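Local coordinates for PbSGBP-B lipoprotein (Prevotella bryantii B14, PDB 6D2Y), which probably binds polysaccharide at the cell surface as a lipoprotein of a polysaccharide utilization locus, and carries a magnesium ion, at residues I333-N344 with V353-F363; L237-R245 with D276-G285. All blocks are in the same frame, centred on the assembly; numbering follows the deposited sequence.

Interaction 1: residues I333-N344 with V353-F363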
loop_
_atom_site.group_PDB
_atom_site.type_symbol
_atom_site.label_atom_id
_atom_site.label_comp_id
_atom_site.label_asym_id
_atom_site.label_seq_id
_atom_site.Cartn_x
_atom_site.Cartn_y
_atom_site.Cartn_z
ATOM N N ILE A 333 -15.528 -5.331 8.773
ATOM C CA ILE A 333 -15.726 -5.094 10.200
ATOM C C ILE A 333 -15.080 -6.224 10.990
ATOM O O ILE A 333 -15.472 -7.390 10.854
ATOM C CB ILE A 333 -17.217 -4.977 10.563
ATOM C CG1 ILE A 333 -17.980 -4.164 9.513
ATOM C CG2 ILE A 333 -17.381 -4.346 11.934
ATOM C CD1 ILE A 333 -18.851 -5.012 8.608
ATOM N N PHE A 334 -14.104 -5.876 11.824
ATOM C CA PHE A 334 -13.560 -6.788 12.818
ATOM C C PHE A 334 -14.355 -6.659 14.110
ATOM O O PHE A 334 -14.870 -5.587 14.438
ATOM C CB PHE A 334 -12.083 -6.497 13.085
ATOM C CG PHE A 334 -11.148 -7.115 12.082
ATOM C CD1 PHE A 334 -10.860 -8.468 12.130
ATOM C CD2 PHE A 334 -10.542 -6.340 11.104
ATOM C CE1 PHE A 334 -9.997 -9.041 11.218
ATOM C CE2 PHE A 334 -9.677 -6.908 10.189
ATOM C CZ PHE A 334 -9.405 -8.260 10.244
ATOM N N GLY A 335 -14.449 -7.757 14.843
ATOM C CA GLY A 335 -15.252 -7.774 16.053
ATOM C C GLY A 335 -14.658 -8.670 17.112
ATOM O O GLY A 335 -13.992 -9.666 16.811
ATOM N N SER A 336 -14.905 -8.307 18.363
ATOM C CA SER A 336 -14.523 -9.073 19.534
ATOM C C SER A 336 -15.602 -10.093 19.867
ATOM O O SER A 336 -16.739 -9.989 19.395
ATOM C CB SER A 336 -14.301 -8.134 20.720
ATOM O OG SER A 336 -15.521 -7.551 21.147
ATOM N N PRO A 337 -15.278 -11.111 20.673
ATOM C CA PRO A 337 -16.325 -12.038 21.125
ATOM C C PRO A 337 -17.422 -11.347 21.907
ATOM O O PRO A 337 -18.558 -11.848 21.935
ATOM C CB PRO A 337 -15.557 -13.038 22.000
ATOM C CG PRO A 337 -14.160 -12.960 21.524
ATOM C CD PRO A 337 -13.947 -11.524 21.152
ATOM N N SER A 338 -17.121 -10.208 22.539
ATOM C CA SER A 338 -18.163 -9.422 23.176
ATOM C C SER A 338 -19.213 -8.934 22.182
ATOM O O SER A 338 -20.364 -8.727 22.565
ATOM C CB SER A 338 -17.517 -8.243 23.913
ATOM O OG SER A 338 -18.410 -7.148 24.006
ATOM N N GLN A 339 -18.850 -8.742 20.919
ATOM C CA GLN A 339 -19.775 -8.185 19.936
ATOM C C GLN A 339 -20.471 -9.258 19.106
ATOM O O GLN A 339 -21.654 -9.113 18.773
ATOM C CB GLN A 339 -19.030 -7.227 18.999
ATOM C CG GLN A 339 -18.453 -6.018 19.700
ATOM C CD GLN A 339 -17.537 -5.221 18.792
ATOM O OE1 GLN A 339 -16.375 -5.580 18.593
ATOM N NE2 GLN A 339 -18.050 -4.126 18.244
ATOM N N ILE A 340 -19.760 -10.328 18.758
ATOM C CA ILE A 340 -20.282 -11.336 17.845
ATOM C C ILE A 340 -19.544 -12.642 18.104
ATOM O O ILE A 340 -18.343 -12.649 18.387
ATOM C CB ILE A 340 -20.143 -10.880 16.371
ATOM C CG1 ILE A 340 -20.717 -11.933 15.423
ATOM C CG2 ILE A 340 -18.689 -10.579 16.031
ATOM C CD1 ILE A 340 -22.193 -12.175 15.616
ATOM N N SER A 341 -20.278 -13.748 18.008
ATOM C CA SER A 341 -19.707 -15.081 18.131
ATOM C C SER A 341 -20.695 -16.070 17.533
ATOM O O SER A 341 -21.885 -15.775 17.396
ATOM C CB SER A 341 -19.400 -15.436 19.591
ATOM O OG SER A 341 -20.586 -15.462 20.366
ATOM N N LEU A 342 -20.189 -17.245 17.168
ATOM C CA LEU A 342 -21.032 -18.305 16.619
ATOM C C LEU A 342 -21.503 -19.181 17.772
ATOM O O LEU A 342 -20.794 -20.091 18.206
ATOM C CB LEU A 342 -20.285 -19.122 15.574
ATOM C CG LEU A 342 -21.147 -20.201 14.914
ATOM C CD1 LEU A 342 -22.207 -19.574 14.020
ATOM C CD2 LEU A 342 -20.299 -21.195 14.137
ATOM N N GLY A 343 -22.701 -18.905 18.270
ATOM C CA GLY A 343 -23.247 -19.673 19.372
ATOM C C GLY A 343 -24.405 -18.930 20.012
ATOM O O GLY A 343 -24.981 -18.020 19.418
ATOM N N ASN A 344 -24.730 -19.347 21.230
ATOM C CA ASN A 344 -25.790 -18.714 21.997
ATOM C C ASN A 344 -25.241 -17.528 22.778
ATOM O O ASN A 344 -24.077 -17.510 23.188
ATOM C CB ASN A 344 -26.440 -19.714 22.958
ATOM C CG ASN A 344 -27.330 -20.715 22.244
ATOM O OD1 ASN A 344 -28.330 -20.345 21.627
ATOM N ND2 ASN A 344 -26.973 -21.992 22.332
ATOM N N VAL A 353 -14.920 -13.860 28.685
ATOM C CA VAL A 353 -15.742 -12.929 27.920
ATOM C C VAL A 353 -17.151 -13.492 27.809
ATOM O O VAL A 353 -17.335 -14.677 27.510
ATOM C CB VAL A 353 -15.140 -12.681 26.526
ATOM C CG1 VAL A 353 -16.052 -11.789 25.697
ATOM C CG2 VAL A 353 -13.753 -12.071 26.644
ATOM N N THR A 354 -18.149 -12.646 28.048
ATOM C CA THR A 354 -19.543 -13.022 27.837
ATOM C C THR A 354 -19.857 -12.883 26.351
ATOM O O THR A 354 -19.939 -11.767 25.827
ATOM C CB THR A 354 -20.469 -12.156 28.684
ATOM O OG1 THR A 354 -19.921 -12.021 30.002
ATOM C CG2 THR A 354 -21.847 -12.794 28.784
ATOM N N LEU A 355 -20.025 -14.013 25.671
ATOM C CA LEU A 355 -20.234 -14.001 24.231
ATOM C C LEU A 355 -21.580 -13.381 23.878
ATOM O O LEU A 355 -22.568 -13.523 24.605
ATOM C CB LEU A 355 -20.155 -15.419 23.664
ATOM C CG LEU A 355 -18.869 -16.207 23.911
ATOM C CD1 LEU A 355 -18.801 -17.401 22.979
ATOM C CD2 LEU A 355 -17.649 -15.324 23.741
ATOM N N ALA A 356 -21.612 -12.689 22.741
ATOM C CA ALA A 356 -22.839 -12.062 22.272
ATOM C C ALA A 356 -23.738 -13.016 21.501
ATOM O O ALA A 356 -24.921 -12.710 21.317
ATOM C CB ALA A 356 -22.509 -10.852 21.396
ATOM N N GLY A 357 -23.216 -14.154 21.055
ATOM C CA GLY A 357 -23.998 -15.050 20.231
ATOM C C GLY A 357 -24.179 -14.500 18.824
ATOM O O GLY A 357 -23.630 -13.465 18.445
ATOM N N CYS A 358 -24.973 -15.227 18.043
ATOM C CA CYS A 358 -25.234 -14.830 16.666
ATOM C C CYS A 358 -26.111 -13.586 16.627
ATOM O O CYS A 358 -27.141 -13.517 17.305
ATOM C CB CYS A 358 -25.905 -15.971 15.903
ATOM S SG CYS A 358 -24.930 -17.486 15.791
ATOM N N ASN A 359 -25.702 -12.603 15.828
ATOM C CA ASN A 359 -26.478 -11.385 15.651
ATOM C C ASN A 359 -25.971 -10.660 14.415
ATOM O O ASN A 359 -24.884 -10.946 13.908
ATOM C CB ASN A 359 -26.393 -10.473 16.881
ATOM C CG ASN A 359 -25.058 -9.756 16.983
ATOM O OD1 ASN A 359 -24.880 -8.672 16.429
ATOM N ND2 ASN A 359 -24.116 -10.358 17.699
ATOM N N ASN A 360 -26.784 -9.719 13.928
ATOM C CA ASN A 360 -26.377 -8.844 12.834
ATOM C C ASN A 360 -26.557 -7.376 13.199
ATOM O O ASN A 360 -26.695 -6.533 12.307
ATOM C CB ASN A 360 -27.141 -9.171 11.546
ATOM C CG ASN A 360 -28.646 -9.125 11.727
ATOM O OD1 ASN A 360 -29.152 -8.642 12.738
ATOM N ND2 ASN A 360 -29.371 -9.625 10.731
ATOM N N THR A 361 -26.570 -7.059 14.492
ATOM C CA THR A 361 -26.678 -5.687 14.966
ATOM C C THR A 361 -25.351 -5.120 15.447
ATOM O O THR A 361 -25.250 -3.904 15.645
ATOM C CB THR A 361 -27.699 -5.598 16.110
ATOM O OG1 THR A 361 -27.224 -6.344 17.237
ATOM C CG2 THR A 361 -29.045 -6.156 15.675
ATOM N N TRP A 362 -24.334 -5.964 15.632
ATOM C CA TRP A 362 -23.106 -5.517 16.279
ATOM C C TRP A 362 -22.311 -4.553 15.407
ATOM O O TRP A 362 -21.575 -3.712 15.934
ATOM C CB TRP A 362 -22.247 -6.723 16.659
ATOM C CG TRP A 362 -21.678 -7.446 15.484
ATOM C CD1 TRP A 362 -22.309 -8.373 14.705
ATOM C CD2 TRP A 362 -20.359 -7.302 14.947
ATOM N NE1 TRP A 362 -21.463 -8.816 13.718
ATOM C CE2 TRP A 362 -20.259 -8.173 13.843
ATOM C CE3 TRP A 362 -19.252 -6.521 15.290
ATOM C CZ2 TRP A 362 -19.097 -8.286 13.084
ATOM C CZ3 TRP A 362 -18.101 -6.632 14.532
ATOM C CH2 TRP A 362 -18.031 -7.509 13.445
ATOM N N PHE A 363 -22.438 -4.652 14.085
ATOM C CA PHE A 363 -21.720 -3.753 13.192
ATOM C C PHE A 363 -22.523 -2.511 12.826
ATOM O O PHE A 363 -22.025 -1.674 12.066
ATOM C CB PHE A 363 -21.282 -4.492 11.917
ATOM C CG PHE A 363 -22.409 -5.122 11.148
ATOM C CD1 PHE A 363 -23.096 -4.404 10.184
ATOM C CD2 PHE A 363 -22.769 -6.439 11.376
ATOM C CE1 PHE A 363 -24.130 -4.982 9.472
ATOM C CE2 PHE A 363 -23.801 -7.023 10.665
ATOM C CZ PHE A 363 -24.481 -6.294 9.712
HETATM O O HOH W 1 -20.615 -2.884 18.169
#
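Pro337 and Ala356 tie the loop that follows strand 330-335 to the segment 353-363, Ala356 N donating to Pro337 O (3.3 Å), and farther along Cys358 N reaches Gly343 O (3.1 Å), so the two are bonded without forming a ladder. Trp362 makes the largest single share of the packing. Its indole lies flat against Ile340, whose CB stands 3.6 Å from the centroid of the five-membered ring and only 7° off its normal, while CG2 covers the same face beside CE2. With CG1 anti to the backbone N (chi1 -179°), Ile340 sends CD1 past the indole to Asn359. The branched isoleucine thus fills both places at once. At the six-membered end, Trp362 CZ3 meets Ile333 CG2 at 3.5 Å and Gly335 CA at 3.4 Å; a glycine suits this spot because a CB would collide with the ring. Asn359 works with both ends of its amide: ND2 donates to Gln339 O (3.0 Å), in the plane of that carbonyl, and also to Gly357 O, while OD1 receives Thr361 N on a lone pair. Ser341 OG accepts Gly357 N at 3.0 Å, and Gly357's positive phi is easy for a residue without a side chain. Gln339 NE2 and Trp362 O share a water. The arrangement is a long loop packed on itself around a buried tryptophan, with an Asx turn at Asn359, joining strands 330-335 and 372-374 of a beta-sandwich protein.

Interaction 2: residues L237-R245 with D276-G285; sequences LGNSGWHDR and DEFSFEYWAG
Glu281 receives the loop 237-245 with both carboxylate oxygens. Glu281 OE2 takes His243 ND1 at 2.7 Å on its syn lone pair, the oxygen lying in the imidazole plane. Glu281 OE1 accepts Trp242 N (2.9 Å) and His243 N. Four donors grip the acid, since Ser279 OG also reaches OE2 from the anti side and helps fix the carboxylate's rotation. The imidazole is sandwiched: Asp276 CB sits over the centre of one face, 3.5 Å from the centroid, and Trp242 CB covers the opposite face. Trp283 directs its edge at the face of Trp242, the planes 70° apart, while Gly241 CA rests over Trp283's own ring, where the lack of a side chain permits close approach. Ser240 N bonds to Glu281 O (3.0 Å) in a single beta bridge with Tyr282. Arg245 folds back on itself (chi2 -89°, chi3 71°), which brings its NH1 to Ser279 O at 2.8 Å, in the guanidinium plane; Glu277 O lies over a guanidinium face. Farther out, Asn239 OD1 accepts Arg245 N and Asn239 ND2 donates to Arg245 O. The loop thus flanks strand 279-282, an outermost strand of its sheet, paired with strand 423-428; Leu237 and Tyr282 also touch helix 299-302.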
loop_
_atom_site.group_PDB
_atom_site.type_symbol
_atom_site.label_atom_id
_atom_site.label_comp_id
_atom_site.label_asym_id
_atom_site.label_seq_id
_atom_site.Cartn_x
_atom_site.Cartn_y
_atom_site.Cartn_z
ATOM N N LEU A 237 -10.532 -22.485 7.412
ATOM C CA LEU A 237 -11.563 -21.518 7.755
ATOM C C LEU A 237 -12.339 -21.084 6.519
ATOM O O LEU A 237 -11.776 -20.927 5.429
ATOM C CB LEU A 237 -10.943 -20.301 8.437
ATOM C CG LEU A 237 -10.044 -20.581 9.639
ATOM C CD1 LEU A 237 -9.534 -19.274 10.229
ATOM C CD2 LEU A 237 -10.791 -21.392 10.687
ATOM N N GLY A 238 -13.639 -20.887 6.699
ATOM C CA GLY A 238 -14.502 -20.414 5.638
ATOM C C GLY A 238 -15.724 -19.716 6.194
ATOM O O GLY A 238 -15.603 -18.720 6.911
ATOM N N ASN A 239 -16.905 -20.233 5.876
ATOM C CA ASN A 239 -18.132 -19.681 6.431
ATOM C C ASN A 239 -18.238 -20.014 7.914
ATOM O O ASN A 239 -17.944 -21.134 8.338
ATOM C CB ASN A 239 -19.346 -20.228 5.683
ATOM C CG ASN A 239 -19.461 -19.680 4.276
ATOM O OD1 ASN A 239 -19.401 -18.469 4.061
ATOM N ND2 ASN A 239 -19.626 -20.573 3.306
ATOM N N SER A 240 -18.652 -19.026 8.705
ATOM C CA SER A 240 -18.915 -19.233 10.123
ATOM C C SER A 240 -19.889 -18.175 10.621
ATOM O O SER A 240 -19.510 -17.273 11.373
ATOM C CB SER A 240 -17.619 -19.196 10.932
ATOM O OG SER A 240 -17.871 -19.471 12.300
ATOM N N GLY A 241 -21.142 -18.274 10.193
ATOM C CA GLY A 241 -22.141 -17.282 10.528
ATOM C C GLY A 241 -23.514 -17.690 10.043
ATOM O O GLY A 241 -23.834 -18.882 10.003
ATOM N N TRP A 242 -24.331 -16.709 9.660
ATOM C CA TRP A 242 -25.691 -16.982 9.217
ATOM C C TRP A 242 -25.794 -17.169 7.708
ATOM O O TRP A 242 -26.475 -18.090 7.245
ATOM C CB TRP A 242 -26.621 -15.848 9.653
ATOM C CG TRP A 242 -27.092 -15.959 11.067
ATOM C CD1 TRP A 242 -26.982 -17.046 11.886
ATOM C CD2 TRP A 242 -27.747 -14.943 11.834
ATOM N NE1 TRP A 242 -27.532 -16.768 13.114
ATOM C CE2 TRP A 242 -28.007 -15.482 13.108
ATOM C CE3 TRP A 242 -28.141 -13.628 11.564
ATOM C CZ2 TRP A 242 -28.645 -14.756 14.110
ATOM C CZ3 TRP A 242 -28.772 -12.908 12.561
ATOM C CH2 TRP A 242 -29.018 -13.472 13.819
ATOM N N HIS A 243 -25.129 -16.320 6.931
ATOM C CA HIS A 243 -25.289 -16.283 5.480
ATOM C C HIS A 243 -24.014 -16.806 4.826
ATOM O O HIS A 243 -23.023 -16.079 4.697
ATOM C CB HIS A 243 -25.633 -14.867 5.032
ATOM C CG HIS A 243 -26.705 -14.230 5.860
ATOM N ND1 HIS A 243 -26.447 -13.237 6.781
ATOM C CD2 HIS A 243 -28.037 -14.467 5.926
ATOM C CE1 HIS A 243 -27.576 -12.878 7.366
ATOM N NE2 HIS A 243 -28.555 -13.609 6.866
ATOM N N ASP A 244 -24.052 -18.069 4.407
ATOM C CA ASP A 244 -22.882 -18.737 3.858
ATOM C C ASP A 244 -22.622 -18.282 2.428
ATOM O O ASP A 244 -23.546 -18.158 1.620
ATOM C CB ASP A 244 -23.072 -20.253 3.893
ATOM C CG ASP A 244 -23.570 -20.747 5.233
ATOM O OD1 ASP A 244 -23.055 -20.280 6.269
ATOM O OD2 ASP A 244 -24.475 -21.608 5.251
ATOM N N ARG A 245 -21.352 -18.050 2.116
ATOM C CA ARG A 245 -20.951 -17.572 0.804
ATOM C C ARG A 245 -20.296 -18.692 0.007
ATOM O O ARG A 245 -19.822 -19.690 0.557
ATOM C CB ARG A 245 -19.997 -16.379 0.927
ATOM C CG ARG A 245 -20.638 -15.138 1.525
ATOM C CD ARG A 245 -21.267 -14.251 0.456
ATOM N NE ARG A 245 -22.472 -14.840 -0.126
ATOM C CZ ARG A 245 -23.674 -14.795 0.439
ATOM N NH1 ARG A 245 -23.843 -14.189 1.607
ATOM N NH2 ARG A 245 -24.712 -15.357 -0.167
ATOM N N ASP A 276 -28.316 -9.516 2.375
ATOM C CA ASP A 276 -27.365 -10.485 2.916
ATOM C C ASP A 276 -26.688 -11.337 1.848
ATOM O O ASP A 276 -25.783 -12.114 2.187
ATOM C CB ASP A 276 -28.050 -11.409 3.933
ATOM C CG ASP A 276 -28.824 -10.650 4.994
ATOM O OD1 ASP A 276 -29.934 -11.082 5.360
ATOM O OD2 ASP A 276 -28.305 -9.596 5.450
ATOM N N GLU A 277 -27.099 -11.218 0.582
ATOM C CA GLU A 277 -26.387 -11.902 -0.487
ATOM C C GLU A 277 -24.952 -11.415 -0.624
ATOM O O GLU A 277 -24.121 -12.125 -1.200
ATOM C CB GLU A 277 -27.115 -11.721 -1.819
ATOM C CG GLU A 277 -28.390 -12.533 -1.961
ATOM C CD GLU A 277 -28.114 -13.988 -2.287
ATOM O OE1 GLU A 277 -27.081 -14.269 -2.931
ATOM O OE2 GLU A 277 -28.937 -14.851 -1.911
ATOM N N PHE A 278 -24.641 -10.224 -0.115
ATOM C CA PHE A 278 -23.302 -9.651 -0.189
ATOM C C PHE A 278 -22.657 -9.547 1.189
ATOM O O PHE A 278 -21.999 -8.558 1.513
ATOM C CB PHE A 278 -23.336 -8.283 -0.863
ATOM C CG PHE A 278 -24.303 -8.193 -2.010
ATOM C CD1 PHE A 278 -23.983 -8.751 -3.238
ATOM C CD2 PHE A 278 -25.512 -7.530 -1.875
ATOM C CE1 PHE A 278 -24.863 -8.669 -4.305
ATOM C CE2 PHE A 278 -26.393 -7.441 -2.937
ATOM C CZ PHE A 278 -26.069 -8.012 -4.155
ATOM N N SER A 279 -22.842 -10.568 2.020
ATOM C CA SER A 279 -22.269 -10.602 3.360
ATOM C C SER A 279 -21.487 -11.895 3.544
ATOM O O SER A 279 -22.051 -12.986 3.421
ATOM C CB SER A 279 -23.360 -10.484 4.429
ATOM O OG SER A 279 -22.815 -10.652 5.728
ATOM N N PHE A 280 -20.194 -11.770 3.825
ATOM C CA PHE A 280 -19.384 -12.886 4.294
ATOM C C PHE A 280 -19.164 -12.716 5.790
ATOM O O PHE A 280 -18.801 -11.626 6.246
ATOM C CB PHE A 280 -18.042 -12.958 3.564
ATOM C CG PHE A 280 -17.060 -13.899 4.203
ATOM C CD1 PHE A 280 -16.028 -13.414 4.990
ATOM C CD2 PHE A 280 -17.175 -15.268 4.024
ATOM C CE1 PHE A 280 -15.124 -14.279 5.587
ATOM C CE2 PHE A 280 -16.273 -16.140 4.617
ATOM C CZ PHE A 280 -15.247 -15.643 5.400
ATOM N N GLU A 281 -19.394 -13.783 6.550
ATOM C CA GLU A 281 -19.344 -13.718 8.005
ATOM C C GLU A 281 -18.521 -14.876 8.545
ATOM O O GLU A 281 -18.871 -16.041 8.332
ATOM C CB GLU A 281 -20.757 -13.738 8.600
ATOM C CG GLU A 281 -21.702 -12.693 8.016
ATOM C CD GLU A 281 -23.150 -13.157 7.968
ATOM O OE1 GLU A 281 -23.429 -14.303 8.383
ATOM O OE2 GLU A 281 -24.012 -12.370 7.520
ATOM N N TYR A 282 -17.431 -14.556 9.240
ATOM C CA TYR A 282 -16.695 -15.529 10.042
ATOM C C TYR A 282 -16.805 -15.116 11.503
ATOM O O TYR A 282 -16.182 -14.137 11.927
ATOM C CB TYR A 282 -15.229 -15.639 9.627
ATOM C CG TYR A 282 -14.462 -16.598 10.516
ATOM C CD1 TYR A 282 -14.461 -17.962 10.258
ATOM C CD2 TYR A 282 -13.767 -16.145 11.632
ATOM C CE1 TYR A 282 -13.781 -18.845 11.075
ATOM C CE2 TYR A 282 -13.085 -17.022 12.456
ATOM C CZ TYR A 282 -13.094 -18.371 12.170
ATOM O OH TYR A 282 -12.413 -19.248 12.983
ATOM N N TRP A 283 -17.584 -15.866 12.271
ATOM C CA TRP A 283 -17.749 -15.626 13.699
ATOM C C TRP A 283 -17.020 -16.726 14.458
ATOM O O TRP A 283 -17.246 -17.913 14.204
ATOM C CB TRP A 283 -19.230 -15.577 14.076
ATOM C CG TRP A 283 -20.023 -14.599 13.248
ATOM C CD1 TRP A 283 -19.537 -13.526 12.554
ATOM C CD2 TRP A 283 -21.441 -14.606 13.030
ATOM N NE1 TRP A 283 -20.562 -12.868 11.919
ATOM C CE2 TRP A 283 -21.740 -13.510 12.195
ATOM C CE3 TRP A 283 -22.483 -15.432 13.459
ATOM C CZ2 TRP A 283 -23.040 -13.221 11.782
ATOM C CZ3 TRP A 283 -23.771 -15.143 13.048
ATOM C CH2 TRP A 283 -24.039 -14.047 12.218
ATOM N N ALA A 284 -16.131 -16.328 15.366
ATOM C CA ALA A 284 -15.369 -17.297 16.142
ATOM C C ALA A 284 -16.287 -18.081 17.072
ATOM O O ALA A 284 -17.276 -17.552 17.589
ATOM C CB ALA A 284 -14.281 -16.592 16.951
ATOM N N GLY A 285 -15.953 -19.346 17.281
ATOM C CA GLY A 285 -16.736 -20.238 18.110
ATOM C C GLY A 285 -17.554 -21.209 17.276
ATOM O O GLY A 285 -17.694 -21.076 16.059
HETATM O O HOH W 2 -20.326 -16.072 5.070
HETATM O O HOH W 3 -21.692 -17.638 7.315
#

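Overall arrangement
Interactions 1 and 2 lie about 12 Å apart between centres and reach the same four-stranded sheet, interaction 1 from strand 330-335 and interaction 2 from the outermost strand 279-282; strand 423-428 runs between those two. They also meet directly: Leu342 N lies 3.0 Å from Ala284 O, probably hydrogen-bonded, Ile340 CG1 packs on Trp283 CD1, and Cys358 CB on Trp242 NE1. Interaction 1, the more buried, combines apolar packing round a tryptophan with neutral amide, hydroxyl and backbone bonds. The second adds a buried carboxylate, Glu281, with His243 and Arg245 reaching partly exposed ground. Interaction 2 lies closer to the magnesium site, Leu237's side chain being about 7 Å from that of the ligand Asp225.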